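PDB 2YZV: ADP-ribosylglycohydrolase from Thermus thermophilus, which belongs to the ADP-ribosylglycohydrolase family, folds as a compact all-helical single chain and carries two magnesium ions close together. Local coordinates for residues A[9-14]-A[137-142]; A[66-71]-A[76-81]; A[109-114]-A[120-125]; A[132-137]-A[166-171]. One frame throughout, in Å; residues are numbered along the deposited sequence.

From the N terminus, helix 4-26 meets helix 135-141 and Glu142 in interaction 1, a long-range contact that closes a loop of 122 residues. Inside that loop lie two local closures in series: interaction 2 joins the consecutive helices 57-72 and 76-89 across a short turn, and interaction 3 folds the irregular loop segment 120-125 back on helix 105-115. These two touch through Asp81 and Tyr112. Interaction 4 closes a loop of 28 residues by tying 132-137 to helix 162-179; its segments alternate along the chain with those of interaction 1, so the two cross, and they share Leu137. Leu69 of interaction 2 packs on Leu137, joining the helical hairpin to the core.

Interaction 1 of 4, residues A[9-14]-A[137-142]; sequences DRRLGA and LVLAYE
Arg11 and Glu142 form the charged part of this buried contact. The NH2 of Arg11 donates to Glu142 OE1 at 2.7 Å in a nearly straight bond (173°), leaving within the guanidinium plane and reaching the oxygen from its syn side, though 33° out of the carboxylate plane. The second carboxylate oxygen is taken by Arg180, so Glu142 lies between two arginines, which would favour its ionised form. Within helix 4-26, the carbonyl of Arg7 receives Arg11 NH1.

A water completes the polar layer. It accepts from Arg11 NE at 2.9 Å, at the edge of the guanidinium group, and donates both to Glu142 OE1 and to Leu139 O, the latter at 3.0 Å. OE1 is thereby gripped by two donors, and the arginine is tied directly to a side chain of the other segment and, through the water, to its backbone.

The apolar part lies beside it. Arg11 runs out with CG next to its backbone N and then bends at chi2 (71°), which lays its aliphatic stem against Leu139: Arg11 CG and Leu139 CG are 3.8 Å apart. Leu139 CD2 comes to 3.5 Å from Arg11 O, while its other methyl, CD1, meets Ala14 CB at 4.2 Å, nearly one helical turn further along. Leu179 of helix 162-179 and Tyr294 of helix 283-298 also touch Arg11. With a direct salt bridge and a water bridge alongside, the contact packs helix 4-26 against helix 135-141 and the residue that follows it, in the all-helical ADP-ribosylglycohydrolase fold.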
loop_
_atom_site.group_PDB
_atom_site.type_symbol
_atom_site.label_atom_id
_atom_site.label_comp_id
_atom_site.label_asym_id
_atom_site.label_seq_id
_atom_site.Cartn_x
_atom_site.Cartn_y
_atom_site.Cartn_z
ATOM N N ASP A 9 13.033 -7.682 -9.746
ATOM C CA ASP A 9 11.798 -7.356 -10.450
ATOM C C ASP A 9 10.588 -7.326 -9.514
ATOM O O ASP A 9 9.682 -6.503 -9.682
ATOM C CB ASP A 9 11.565 -8.378 -11.569
ATOM C CG ASP A 9 10.475 -7.958 -12.537
ATOM O OD1 ASP A 9 9.690 -8.830 -12.960
ATOM O OD2 ASP A 9 10.412 -6.761 -12.894
ATOM N N ARG A 10 10.575 -8.218 -8.526
ATOM C CA ARG A 10 9.462 -8.269 -7.584
ATOM C C ARG A 10 9.451 -7.070 -6.640
ATOM O O ARG A 10 8.388 -6.516 -6.338
ATOM C CB ARG A 10 9.514 -9.555 -6.757
ATOM C CG ARG A 10 9.266 -10.833 -7.542
ATOM C CD ARG A 10 9.290 -12.030 -6.604
ATOM N NE ARG A 10 9.072 -13.300 -7.295
ATOM C CZ ARG A 10 7.900 -13.708 -7.769
ATOM N NH1 ARG A 10 6.820 -12.948 -7.634
ATOM N NH2 ARG A 10 7.806 -14.882 -8.383
ATOM N N ARG A 11 10.625 -6.677 -6.155
ATOM C CA ARG A 11 10.709 -5.543 -5.244
ATOM C C ARG A 11 10.379 -4.250 -5.984
ATOM O O ARG A 11 9.657 -3.400 -5.466
ATOM C CB ARG A 11 12.100 -5.455 -4.607
ATOM C CG ARG A 11 12.337 -6.450 -3.467
ATOM C CD ARG A 11 12.465 -7.882 -3.969
ATOM N NE ARG A 11 12.570 -8.842 -2.872
ATOM C CZ ARG A 11 12.689 -10.155 -3.044
ATOM N NH1 ARG A 11 12.721 -10.663 -4.271
ATOM N NH2 ARG A 11 12.768 -10.965 -1.996
ATOM N N LEU A 12 10.900 -4.101 -7.198
ATOM C CA LEU A 12 10.613 -2.905 -7.983
ATOM C C LEU A 12 9.125 -2.873 -8.319
ATOM O O LEU A 12 8.499 -1.814 -8.314
ATOM C CB LEU A 12 11.435 -2.904 -9.278
ATOM C CG LEU A 12 12.925 -2.547 -9.196
ATOM C CD1 LEU A 12 13.082 -1.045 -9.126
ATOM C CD2 LEU A 12 13.573 -3.223 -7.995
ATOM N N GLY A 13 8.566 -4.043 -8.608
ATOM C CA GLY A 13 7.157 -4.127 -8.945
ATOM C C GLY A 13 6.244 -3.714 -7.806
ATOM O O GLY A 13 5.240 -3.036 -8.019
ATOM N N ALA A 14 6.578 -4.126 -6.589
ATOM C CA ALA A 14 5.751 -3.774 -5.439
ATOM C C ALA A 14 5.766 -2.267 -5.171
ATOM O O ALA A 14 4.730 -1.678 -4.866
ATOM C CB ALA A 14 6.223 -4.539 -4.198
ATOM N N LEU A 137 8.680 -0.742 3.739
ATOM C CA LEU A 137 9.093 -1.440 4.951
ATOM C C LEU A 137 9.415 -2.900 4.677
ATOM O O LEU A 137 10.435 -3.416 5.145
ATOM C CB LEU A 137 8.001 -1.362 6.021
ATOM C CG LEU A 137 8.264 -2.168 7.297
ATOM C CD1 LEU A 137 9.536 -1.680 7.974
ATOM C CD2 LEU A 137 7.078 -2.020 8.236
ATOM N N VAL A 138 8.546 -3.573 3.928
ATOM C CA VAL A 138 8.766 -4.985 3.626
ATOM C C VAL A 138 9.970 -5.184 2.705
ATOM O O VAL A 138 10.700 -6.172 2.833
ATOM C CB VAL A 138 7.503 -5.622 2.992
ATOM C CG1 VAL A 138 7.766 -7.083 2.648
ATOM C CG2 VAL A 138 6.331 -5.519 3.964
ATOM N N LEU A 139 10.188 -4.252 1.783
ATOM C CA LEU A 139 11.326 -4.375 0.875
ATOM C C LEU A 139 12.651 -4.396 1.629
ATOM O O LEU A 139 13.548 -5.172 1.296
ATOM C CB LEU A 139 11.340 -3.224 -0.135
ATOM C CG LEU A 139 10.773 -3.517 -1.528
ATOM C CD1 LEU A 139 9.325 -3.965 -1.440
ATOM C CD2 LEU A 139 10.890 -2.266 -2.377
ATOM N N ALA A 140 12.769 -3.548 2.645
ATOM C CA ALA A 140 14.006 -3.463 3.418
ATOM C C ALA A 140 14.096 -4.425 4.598
ATOM O O ALA A 140 15.183 -4.891 4.936
ATOM C CB ALA A 140 14.213 -2.031 3.904
ATOM N N TYR A 141 12.966 -4.735 5.222
ATOM C CA TYR A 141 12.976 -5.623 6.382
ATOM C C TYR A 141 12.293 -6.967 6.151
ATOM O O TYR A 141 11.827 -7.613 7.088
ATOM C CB TYR A 141 12.348 -4.897 7.577
ATOM C CG TYR A 141 13.246 -3.824 8.144
ATOM C CD1 TYR A 141 14.211 -4.134 9.102
ATOM C CD2 TYR A 141 13.170 -2.509 7.688
ATOM C CE1 TYR A 141 15.076 -3.168 9.591
ATOM C CE2 TYR A 141 14.036 -1.530 8.171
ATOM C CZ TYR A 141 14.987 -1.868 9.123
ATOM O OH TYR A 141 15.857 -0.916 9.603
ATOM N N GLU A 142 12.268 -7.390 4.893
ATOM C CA GLU A 142 11.653 -8.653 4.496
ATOM C C GLU A 142 12.050 -9.836 5.376
ATOM O O GLU A 142 11.210 -10.645 5.767
ATOM C CB GLU A 142 12.046 -8.994 3.057
ATOM C CG GLU A 142 11.411 -10.271 2.532
ATOM C CD GLU A 142 12.198 -10.885 1.391
ATOM O OE1 GLU A 142 12.775 -10.123 0.592
ATOM O OE2 GLU A 142 12.232 -12.131 1.293
HETATM O O HOH W 1 12.771 -7.595 -0.249
#

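Interaction 2 of 4, residues A[66-71]-A[76-81]; sequences AESLLQ and PKDQMD
Ser68 and Asp78 face each other directly across the two helices. With OG anti to the backbone N (chi1 -176°), the serine hydroxyl leans to the second helix and donates to Asp78 OD1 at 2.6 Å. Asp78 likewise carries its CG anti to N, and OD1 accepts the hydrogen bond on its anti lone pair, the side away from OD2. OD1 is also paired with Arg82 and OD2 with Arg72, so the carboxylate is flanked by two arginines and is probably charged.

Helices 57-72 and 76-89 form an obliquely crossed, roughly antiparallel alpha-alpha hairpin: the axes of the short segments run 140° apart in direction and approach to 9.2 Å, and the CA atoms of Ser68 and Gln79 are only 5.8 Å from each other.

Gln79 takes the flank of the serine. Its extended chain passes alongside the hydroxyl, Gln79 CG lying 3.5 Å from Ser68 OG, and its amide reaches a water that accepts from Gln79 NE2 at 3.0 Å. That water donates to Ser68 OG at 2.8 Å, giving the hydroxyl one bond as donor and one as acceptor. Phe74 and Thr157, both in loops, touch the same glutamine.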
loop_
_atom_site.group_PDB
_atom_site.type_symbol
_atom_site.label_atom_id
_atom_site.label_comp_id
_atom_site.label_asym_id
_atom_site.label_seq_id
_atom_site.Cartn_x
_atom_site.Cartn_y
_atom_site.Cartn_z
ATOM N N ALA A 66 10.262 5.356 2.765
ATOM C CA ALA A 66 11.385 4.755 2.056
ATOM C C ALA A 66 12.681 5.492 2.389
ATOM O O ALA A 66 13.686 4.868 2.729
ATOM C CB ALA A 66 11.134 4.793 0.544
ATOM N N GLU A 67 12.655 6.817 2.297
ATOM C CA GLU A 67 13.850 7.599 2.590
ATOM C C GLU A 67 14.260 7.472 4.051
ATOM O O GLU A 67 15.448 7.419 4.363
ATOM C CB GLU A 67 13.630 9.070 2.224
ATOM C CG GLU A 67 13.323 9.281 0.750
ATOM C CD GLU A 67 13.579 10.703 0.293
ATOM O OE1 GLU A 67 13.068 11.644 0.936
ATOM O OE2 GLU A 67 14.293 10.877 -0.718
ATOM N N SER A 68 13.279 7.419 4.946
ATOM C CA SER A 68 13.568 7.284 6.371
ATOM C C SER A 68 14.288 5.966 6.662
ATOM O O SER A 68 15.275 5.936 7.400
ATOM C CB SER A 68 12.271 7.355 7.181
ATOM O OG SER A 68 12.531 7.315 8.578
ATOM N N LEU A 69 13.793 4.877 6.078
ATOM C CA LEU A 69 14.384 3.556 6.287
ATOM C C LEU A 69 15.822 3.487 5.784
ATOM O O LEU A 69 16.694 2.910 6.436
ATOM C CB LEU A 69 13.541 2.485 5.583
ATOM C CG LEU A 69 12.131 2.276 6.143
ATOM C CD1 LEU A 69 11.328 1.367 5.223
ATOM C CD2 LEU A 69 12.225 1.681 7.537
ATOM N N LEU A 70 16.066 4.078 4.620
ATOM C CA LEU A 70 17.398 4.064 4.036
ATOM C C LEU A 70 18.391 4.939 4.789
ATOM O O LEU A 70 19.583 4.638 4.819
ATOM C CB LEU A 70 17.334 4.507 2.573
ATOM C CG LEU A 70 16.623 3.544 1.615
ATOM C CD1 LEU A 70 16.470 4.196 0.248
ATOM C CD2 LEU A 70 17.413 2.243 1.508
ATOM N N GLN A 71 17.908 6.015 5.402
ATOM C CA GLN A 71 18.800 6.919 6.123
ATOM C C GLN A 71 19.036 6.565 7.590
ATOM O O GLN A 71 20.050 6.963 8.165
ATOM C CB GLN A 71 18.289 8.359 6.032
ATOM C CG GLN A 71 19.343 9.399 6.394
ATOM C CD GLN A 71 18.790 10.809 6.448
ATOM O OE1 GLN A 71 18.014 11.150 7.341
ATOM N NE2 GLN A 71 19.184 11.637 5.487
ATOM N N PRO A 76 10.623 5.403 13.849
ATOM C CA PRO A 76 9.318 6.070 13.786
ATOM C C PRO A 76 9.380 7.577 14.025
ATOM O O PRO A 76 8.624 8.337 13.422
ATOM C CB PRO A 76 8.509 5.344 14.859
ATOM C CG PRO A 76 9.054 3.953 14.779
ATOM C CD PRO A 76 10.554 4.213 14.716
ATOM N N LYS A 77 10.269 8.012 14.909
ATOM C CA LYS A 77 10.395 9.435 15.176
ATOM C C LYS A 77 10.795 10.156 13.887
ATOM O O LYS A 77 10.212 11.178 13.539
ATOM C CB LYS A 77 11.438 9.691 16.268
ATOM C CG LYS A 77 11.659 11.160 16.559
ATOM C CD LYS A 77 12.675 11.363 17.674
ATOM C CE LYS A 77 12.898 12.844 17.938
ATOM N NZ LYS A 77 11.613 13.540 18.232
ATOM N N ASP A 78 11.779 9.608 13.177
ATOM C CA ASP A 78 12.235 10.210 11.928
ATOM C C ASP A 78 11.150 10.117 10.860
ATOM O O ASP A 78 11.002 11.015 10.032
ATOM C CB ASP A 78 13.510 9.523 11.435
ATOM C CG ASP A 78 14.023 10.116 10.135
ATOM O OD1 ASP A 78 13.799 9.506 9.069
ATOM O OD2 ASP A 78 14.639 11.202 10.176
ATOM N N GLN A 79 10.390 9.029 10.878
ATOM C CA GLN A 79 9.312 8.868 9.912
ATOM C C GLN A 79 8.338 10.026 10.066
ATOM O O GLN A 79 7.955 10.666 9.084
ATOM C CB GLN A 79 8.582 7.546 10.147
ATOM C CG GLN A 79 9.373 6.329 9.709
ATOM C CD GLN A 79 8.812 5.039 10.269
ATOM O OE1 GLN A 79 7.618 4.943 10.568
ATOM N NE2 GLN A 79 9.668 4.032 10.402
ATOM N N MET A 80 7.956 10.302 11.309
ATOM C CA MET A 80 7.021 11.376 11.603
ATOM C C MET A 80 7.606 12.758 11.330
ATOM O O MET A 80 6.879 13.662 10.923
ATOM C CB MET A 80 6.536 11.262 13.052
ATOM C CG MET A 80 5.618 10.063 13.287
ATOM S SD MET A 80 4.031 10.196 12.409
ATOM C CE MET A 80 3.041 11.043 13.665
ATOM N N ASP A 81 8.908 12.932 11.548
ATOM C CA ASP A 81 9.528 14.222 11.267
ATOM C C ASP A 81 9.338 14.495 9.777
ATOM O O ASP A 81 9.028 15.615 9.370
ATOM C CB ASP A 81 11.028 14.214 11.586
ATOM C CG ASP A 81 11.317 14.190 13.075
ATOM O OD1 ASP A 81 10.552 14.810 13.842
ATOM O OD2 ASP A 81 12.323 13.566 13.476
HETATM O O HOH W 2 12.456 4.701 9.519
#

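Interaction 3 of 4, residues A[109-114]-A[120-125]; sequences LERYAA and AGDEAG
Arg111 NH1 donates to the carbonyl oxygen of Ala120 at 2.5 Å, a length that is unusually short for a bond so bent at the hydrogen (136°) and is probably inexact. It arrives almost head-on to the carbonyl, with a C=O...N angle of 174°, while the oxygen stands 25° out of the guanidinium plane. The same guanidinium group forms a salt bridge with Asp122: OD2 lies 3.0 Å from Arg111 NH2 and 3.2 Å from Arg111 NH1, both as weak hydrogen bonds. The carboxylate is turned nearly perpendicular to the guanidinium group, so the two meet through a single oxygen rather than as a flat, two-oxygen pair.

The other oxygen, Asp122 OD1, serves its own segment, accepting from Ala124 N at 2.8 Å. The aspartate is thus shared between the arginine and the loop backbone.

Outward from the charges, Arg111 leaves the helix extended, which carries its stem past Ala120, with Arg111 CD 3.9 Å from Ala120 CB; the bend at chi3 then swings the guanidinium toward Ala120 O and Asp122. The Ala120 methyl also packs on Tyr112, 4.2 Å from its CB, whereas the phenol end of Tyr112 points to helix 76-89 and is hydrogen-bonded to Asp81.

Arg111 in this way ties to helix 105-115 a loop in which the Asx turn of Asp122 coincides with the start of the type I beta turn Asp122-Gly125.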
loop_
_atom_site.group_PDB
_atom_site.type_symbol
_atom_site.label_atom_id
_atom_site.label_comp_id
_atom_site.label_asym_id
_atom_site.label_seq_id
_atom_site.Cartn_x
_atom_site.Cartn_y
_atom_site.Cartn_z
ATOM N N LEU A 109 -0.304 13.873 13.131
ATOM C CA LEU A 109 0.877 14.697 12.909
ATOM C C LEU A 109 0.951 15.872 13.883
ATOM O O LEU A 109 2.026 16.201 14.382
ATOM C CB LEU A 109 0.906 15.196 11.461
ATOM C CG LEU A 109 1.018 14.080 10.416
ATOM C CD1 LEU A 109 1.011 14.677 9.020
ATOM C CD2 LEU A 109 2.293 13.281 10.644
ATOM N N GLU A 110 -0.185 16.505 14.162
ATOM C CA GLU A 110 -0.192 17.626 15.097
ATOM C C GLU A 110 -0.020 17.127 16.531
ATOM O O GLU A 110 0.504 17.844 17.386
ATOM C CB GLU A 110 -1.489 18.428 14.972
ATOM C CG GLU A 110 -1.627 19.195 13.659
ATOM C CD GLU A 110 -0.545 20.247 13.465
ATOM O OE1 GLU A 110 0.163 20.581 14.441
ATOM O OE2 GLU A 110 -0.410 20.754 12.329
ATOM N N ARG A 111 -0.465 15.901 16.795
ATOM C CA ARG A 111 -0.314 15.317 18.124
ATOM C C ARG A 111 1.182 15.104 18.350
ATOM O O ARG A 111 1.713 15.424 19.412
ATOM C CB ARG A 111 -1.059 13.978 18.205
ATOM C CG ARG A 111 -0.934 13.256 19.538
ATOM C CD ARG A 111 -1.786 11.986 19.567
ATOM N NE ARG A 111 -3.225 12.261 19.622
ATOM C CZ ARG A 111 -4.096 11.967 18.658
ATOM N NH1 ARG A 111 -3.692 11.384 17.535
ATOM N NH2 ARG A 111 -5.383 12.246 18.822
ATOM N N TYR A 112 1.861 14.574 17.337
ATOM C CA TYR A 112 3.298 14.342 17.419
ATOM C C TYR A 112 4.044 15.668 17.578
ATOM O O TYR A 112 4.959 15.792 18.398
ATOM C CB TYR A 112 3.797 13.630 16.156
ATOM C CG TYR A 112 5.302 13.607 16.050
ATOM C CD1 TYR A 112 6.070 12.894 16.969
ATOM C CD2 TYR A 112 5.964 14.341 15.065
ATOM C CE1 TYR A 112 7.457 12.913 16.916
ATOM C CE2 TYR A 112 7.355 14.368 15.002
ATOM C CZ TYR A 112 8.092 13.651 15.932
ATOM O OH TYR A 112 9.466 13.671 15.889
ATOM N N ALA A 113 3.651 16.659 16.787
ATOM C CA ALA A 113 4.293 17.964 16.834
ATOM C C ALA A 113 4.218 18.589 18.221
ATOM O O ALA A 113 5.139 19.285 18.644
ATOM C CB ALA A 113 3.653 18.896 15.807
ATOM N N ALA A 114 3.128 18.327 18.934
ATOM C CA ALA A 114 2.946 18.905 20.258
ATOM C C ALA A 114 3.480 18.081 21.422
ATOM O O ALA A 114 3.898 18.645 22.440
ATOM C CB ALA A 114 1.473 19.203 20.487
ATOM N N ALA A 120 1.628 8.456 17.356
ATOM C CA ALA A 120 0.515 9.370 17.575
ATOM C C ALA A 120 -0.855 8.939 17.082
ATOM O O ALA A 120 -1.805 9.714 17.151
ATOM C CB ALA A 120 0.866 10.727 16.990
ATOM N N GLY A 121 -0.969 7.716 16.579
ATOM C CA GLY A 121 -2.265 7.261 16.113
ATOM C C GLY A 121 -3.190 7.040 17.296
ATOM O O GLY A 121 -2.729 6.716 18.393
ATOM N N ASP A 122 -4.486 7.240 17.089
ATOM C CA ASP A 122 -5.457 7.031 18.156
ATOM C C ASP A 122 -6.442 5.944 17.746
ATOM O O ASP A 122 -6.440 5.494 16.600
ATOM C CB ASP A 122 -6.195 8.334 18.497
ATOM C CG ASP A 122 -6.890 8.950 17.300
ATOM O OD1 ASP A 122 -7.680 8.246 16.639
ATOM O OD2 ASP A 122 -6.654 10.147 17.028
ATOM N N GLU A 123 -7.277 5.523 18.688
ATOM C CA GLU A 123 -8.251 4.466 18.442
ATOM C C GLU A 123 -9.315 4.807 17.405
ATOM O O GLU A 123 -10.039 3.924 16.947
ATOM C CB GLU A 123 -8.911 4.068 19.763
ATOM C CG GLU A 123 -7.922 3.495 20.771
ATOM C CD GLU A 123 -8.518 3.320 22.152
ATOM O OE1 GLU A 123 -8.876 4.338 22.785
ATOM O OE2 GLU A 123 -8.627 2.163 22.605
ATOM N N ALA A 124 -9.408 6.078 17.028
ATOM C CA ALA A 124 -10.392 6.491 16.032
ATOM C C ALA A 124 -9.842 6.289 14.622
ATOM O O ALA A 124 -10.586 6.340 13.640
ATOM C CB ALA A 124 -10.771 7.958 16.239
ATOM N N GLY A 125 -8.539 6.045 14.528
ATOM C CA GLY A 125 -7.919 5.854 13.229
ATOM C C GLY A 125 -7.984 4.429 12.716
ATOM O O GLY A 125 -7.067 3.640 12.951
#

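Interaction 4 of 4, residues A[132-137]-A[166-171]; sequences MRLAPL and EATEVL
Leu134 turns its isobutyl group into helix 162-179 through an unusual pair of torsions: chi1 (-119°) is close to eclipsed and chi2 (-147°) is displaced from anti, which may cost some strain. The partners are relaxed: Thr168 keeps OG1 beside its backbone N (chi1 -58°), which leaves CG2 anti to N and presents that methyl to the leucine, while Leu171, nearly one turn on, sends CG out anti to N as well.

Leu134 therefore fits between the two. Leu134 CG lies 3.8 Å from Thr168 CG2, and its CD2 methyl flanks the same group at 4.0 Å. The CD1 methyl goes deeper, to 3.5 Å from Thr168 O, and lies against the stem of Leu171, 3.8 Å from Leu171 CB. The two leucines run past each other in opposite directions, so that Leu171 CD2 comes back toward the base of its neighbour, 4.2 Å from Leu134 CB. The contact is wholly apolar from side chain to side chain; the threonine hydroxyl is turned to its own helix, where it bonds to Ala164 O.

This is buried core packing near the centre of the chain; the side chain of Leu171 is about 13 Å from a magnesium ion. Leu131 of helix 129-132 touches both Thr168 and Leu171, and helix 147-156 closes on Thr168 through Ala151 and Ala155. Two residues before and after Leu134 in sequence, Met132 and Pro136 pack on helix 57-72, so this short segment sits between helices 57-72 and 162-179.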
loop_
_atom_site.group_PDB
_atom_site.type_symbol
_atom_site.label_atom_id
_atom_site.label_comp_id
_atom_site.label_asym_id
_atom_site.label_seq_id
_atom_site.Cartn_x
_atom_site.Cartn_y
_atom_site.Cartn_z
ATOM N N MET A 132 -1.513 1.932 2.587
ATOM C CA MET A 132 -1.099 2.597 1.356
ATOM C C MET A 132 0.387 2.875 1.215
ATOM O O MET A 132 0.871 3.098 0.104
ATOM C CB MET A 132 -1.856 3.918 1.210
ATOM C CG MET A 132 -1.506 4.931 2.280
ATOM S SD MET A 132 -2.410 6.484 2.132
ATOM C CE MET A 132 -1.286 7.602 2.979
ATOM N N ARG A 133 1.113 2.848 2.327
ATOM C CA ARG A 133 2.539 3.169 2.319
ATOM C C ARG A 133 3.459 2.033 2.762
ATOM O O ARG A 133 4.669 2.231 2.878
ATOM C CB ARG A 133 2.775 4.368 3.247
ATOM C CG ARG A 133 2.518 4.020 4.723
ATOM C CD ARG A 133 2.489 5.231 5.657
ATOM N NE ARG A 133 2.272 4.793 7.037
ATOM C CZ ARG A 133 1.443 5.379 7.897
ATOM N NH1 ARG A 133 0.738 6.443 7.533
ATOM N NH2 ARG A 133 1.304 4.884 9.118
ATOM N N LEU A 134 2.891 0.852 2.987
ATOM C CA LEU A 134 3.633 -0.309 3.487
ATOM C C LEU A 134 4.843 -0.898 2.744
ATOM O O LEU A 134 5.882 -1.137 3.361
ATOM C CB LEU A 134 2.653 -1.455 3.748
ATOM C CG LEU A 134 2.505 -2.039 5.158
ATOM C CD1 LEU A 134 2.197 -3.520 5.024
ATOM C CD2 LEU A 134 3.769 -1.846 5.981
ATOM N N ALA A 135 4.709 -1.145 1.442
ATOM C CA ALA A 135 5.775 -1.759 0.643
ATOM C C ALA A 135 7.230 -1.450 1.013
ATOM O O ALA A 135 8.033 -2.371 1.181
ATOM C CB ALA A 135 5.547 -1.463 -0.839
ATOM N N PRO A 136 7.597 -0.166 1.138
ATOM C CA PRO A 136 8.988 0.153 1.490
ATOM C C PRO A 136 9.517 -0.602 2.716
ATOM O O PRO A 136 10.668 -1.052 2.731
ATOM C CB PRO A 136 8.948 1.661 1.713
ATOM C CG PRO A 136 7.896 2.106 0.743
ATOM C CD PRO A 136 6.810 1.067 0.947
ATOM N N LEU A 137 8.680 -0.742 3.739
ATOM C CA LEU A 137 9.093 -1.440 4.951
ATOM C C LEU A 137 9.415 -2.900 4.677
ATOM O O LEU A 137 10.435 -3.416 5.145
ATOM C CB LEU A 137 8.001 -1.362 6.021
ATOM C CG LEU A 137 8.264 -2.168 7.297
ATOM C CD1 LEU A 137 9.536 -1.680 7.974
ATOM C CD2 LEU A 137 7.078 -2.020 8.236
ATOM N N GLU A 166 -3.936 -4.631 12.658
ATOM C CA GLU A 166 -3.940 -6.020 12.208
ATOM C C GLU A 166 -3.957 -6.136 10.684
ATOM O O GLU A 166 -3.329 -7.030 10.121
ATOM C CB GLU A 166 -5.141 -6.764 12.797
ATOM C CG GLU A 166 -5.132 -6.826 14.315
ATOM C CD GLU A 166 -6.356 -7.517 14.874
ATOM O OE1 GLU A 166 -7.406 -7.488 14.203
ATOM O OE2 GLU A 166 -6.268 -8.077 15.987
ATOM N N ALA A 167 -4.682 -5.244 10.016
ATOM C CA ALA A 167 -4.739 -5.282 8.556
ATOM C C ALA A 167 -3.345 -5.018 7.995
ATOM O O ALA A 167 -2.960 -5.583 6.970
ATOM C CB ALA A 167 -5.719 -4.235 8.038
ATOM N N THR A 168 -2.591 -4.161 8.676
ATOM C CA THR A 168 -1.239 -3.836 8.244
ATOM C C THR A 168 -0.346 -5.064 8.395
ATOM O O THR A 168 0.488 -5.346 7.531
ATOM C CB THR A 168 -0.664 -2.657 9.059
ATOM O OG1 THR A 168 -1.528 -1.522 8.915
ATOM C CG2 THR A 168 0.734 -2.289 8.554
ATOM N N GLU A 169 -0.527 -5.802 9.486
ATOM C CA GLU A 169 0.264 -7.006 9.711
ATOM C C GLU A 169 -0.042 -8.043 8.633
ATOM O O GLU A 169 0.862 -8.719 8.134
ATOM C CB GLU A 169 -0.025 -7.584 11.098
ATOM C CG GLU A 169 0.324 -6.631 12.231
ATOM C CD GLU A 169 -0.015 -7.196 13.595
ATOM O OE1 GLU A 169 -1.067 -7.861 13.715
ATOM O OE2 GLU A 169 0.761 -6.969 14.546
ATOM N N VAL A 170 -1.317 -8.162 8.273
ATOM C CA VAL A 170 -1.725 -9.109 7.242
ATOM C C VAL A 170 -1.101 -8.714 5.902
ATOM O O VAL A 170 -0.597 -9.568 5.176
ATOM C CB VAL A 170 -3.275 -9.186 7.114
ATOM C CG1 VAL A 170 -3.661 -10.051 5.921
ATOM C CG2 VAL A 170 -3.871 -9.784 8.392
ATOM N N LEU A 171 -1.108 -7.422 5.572
ATOM C CA LEU A 171 -0.511 -6.995 4.310
ATOM C C LEU A 171 1.005 -7.206 4.335
ATOM O O LEU A 171 1.601 -7.548 3.319
ATOM C CB LEU A 171 -0.842 -5.525 4.009
ATOM C CG LEU A 171 -0.351 -5.005 2.649
ATOM C CD1 LEU A 171 -0.977 -5.816 1.522
ATOM C CD2 LEU A 171 -0.723 -3.537 2.498
#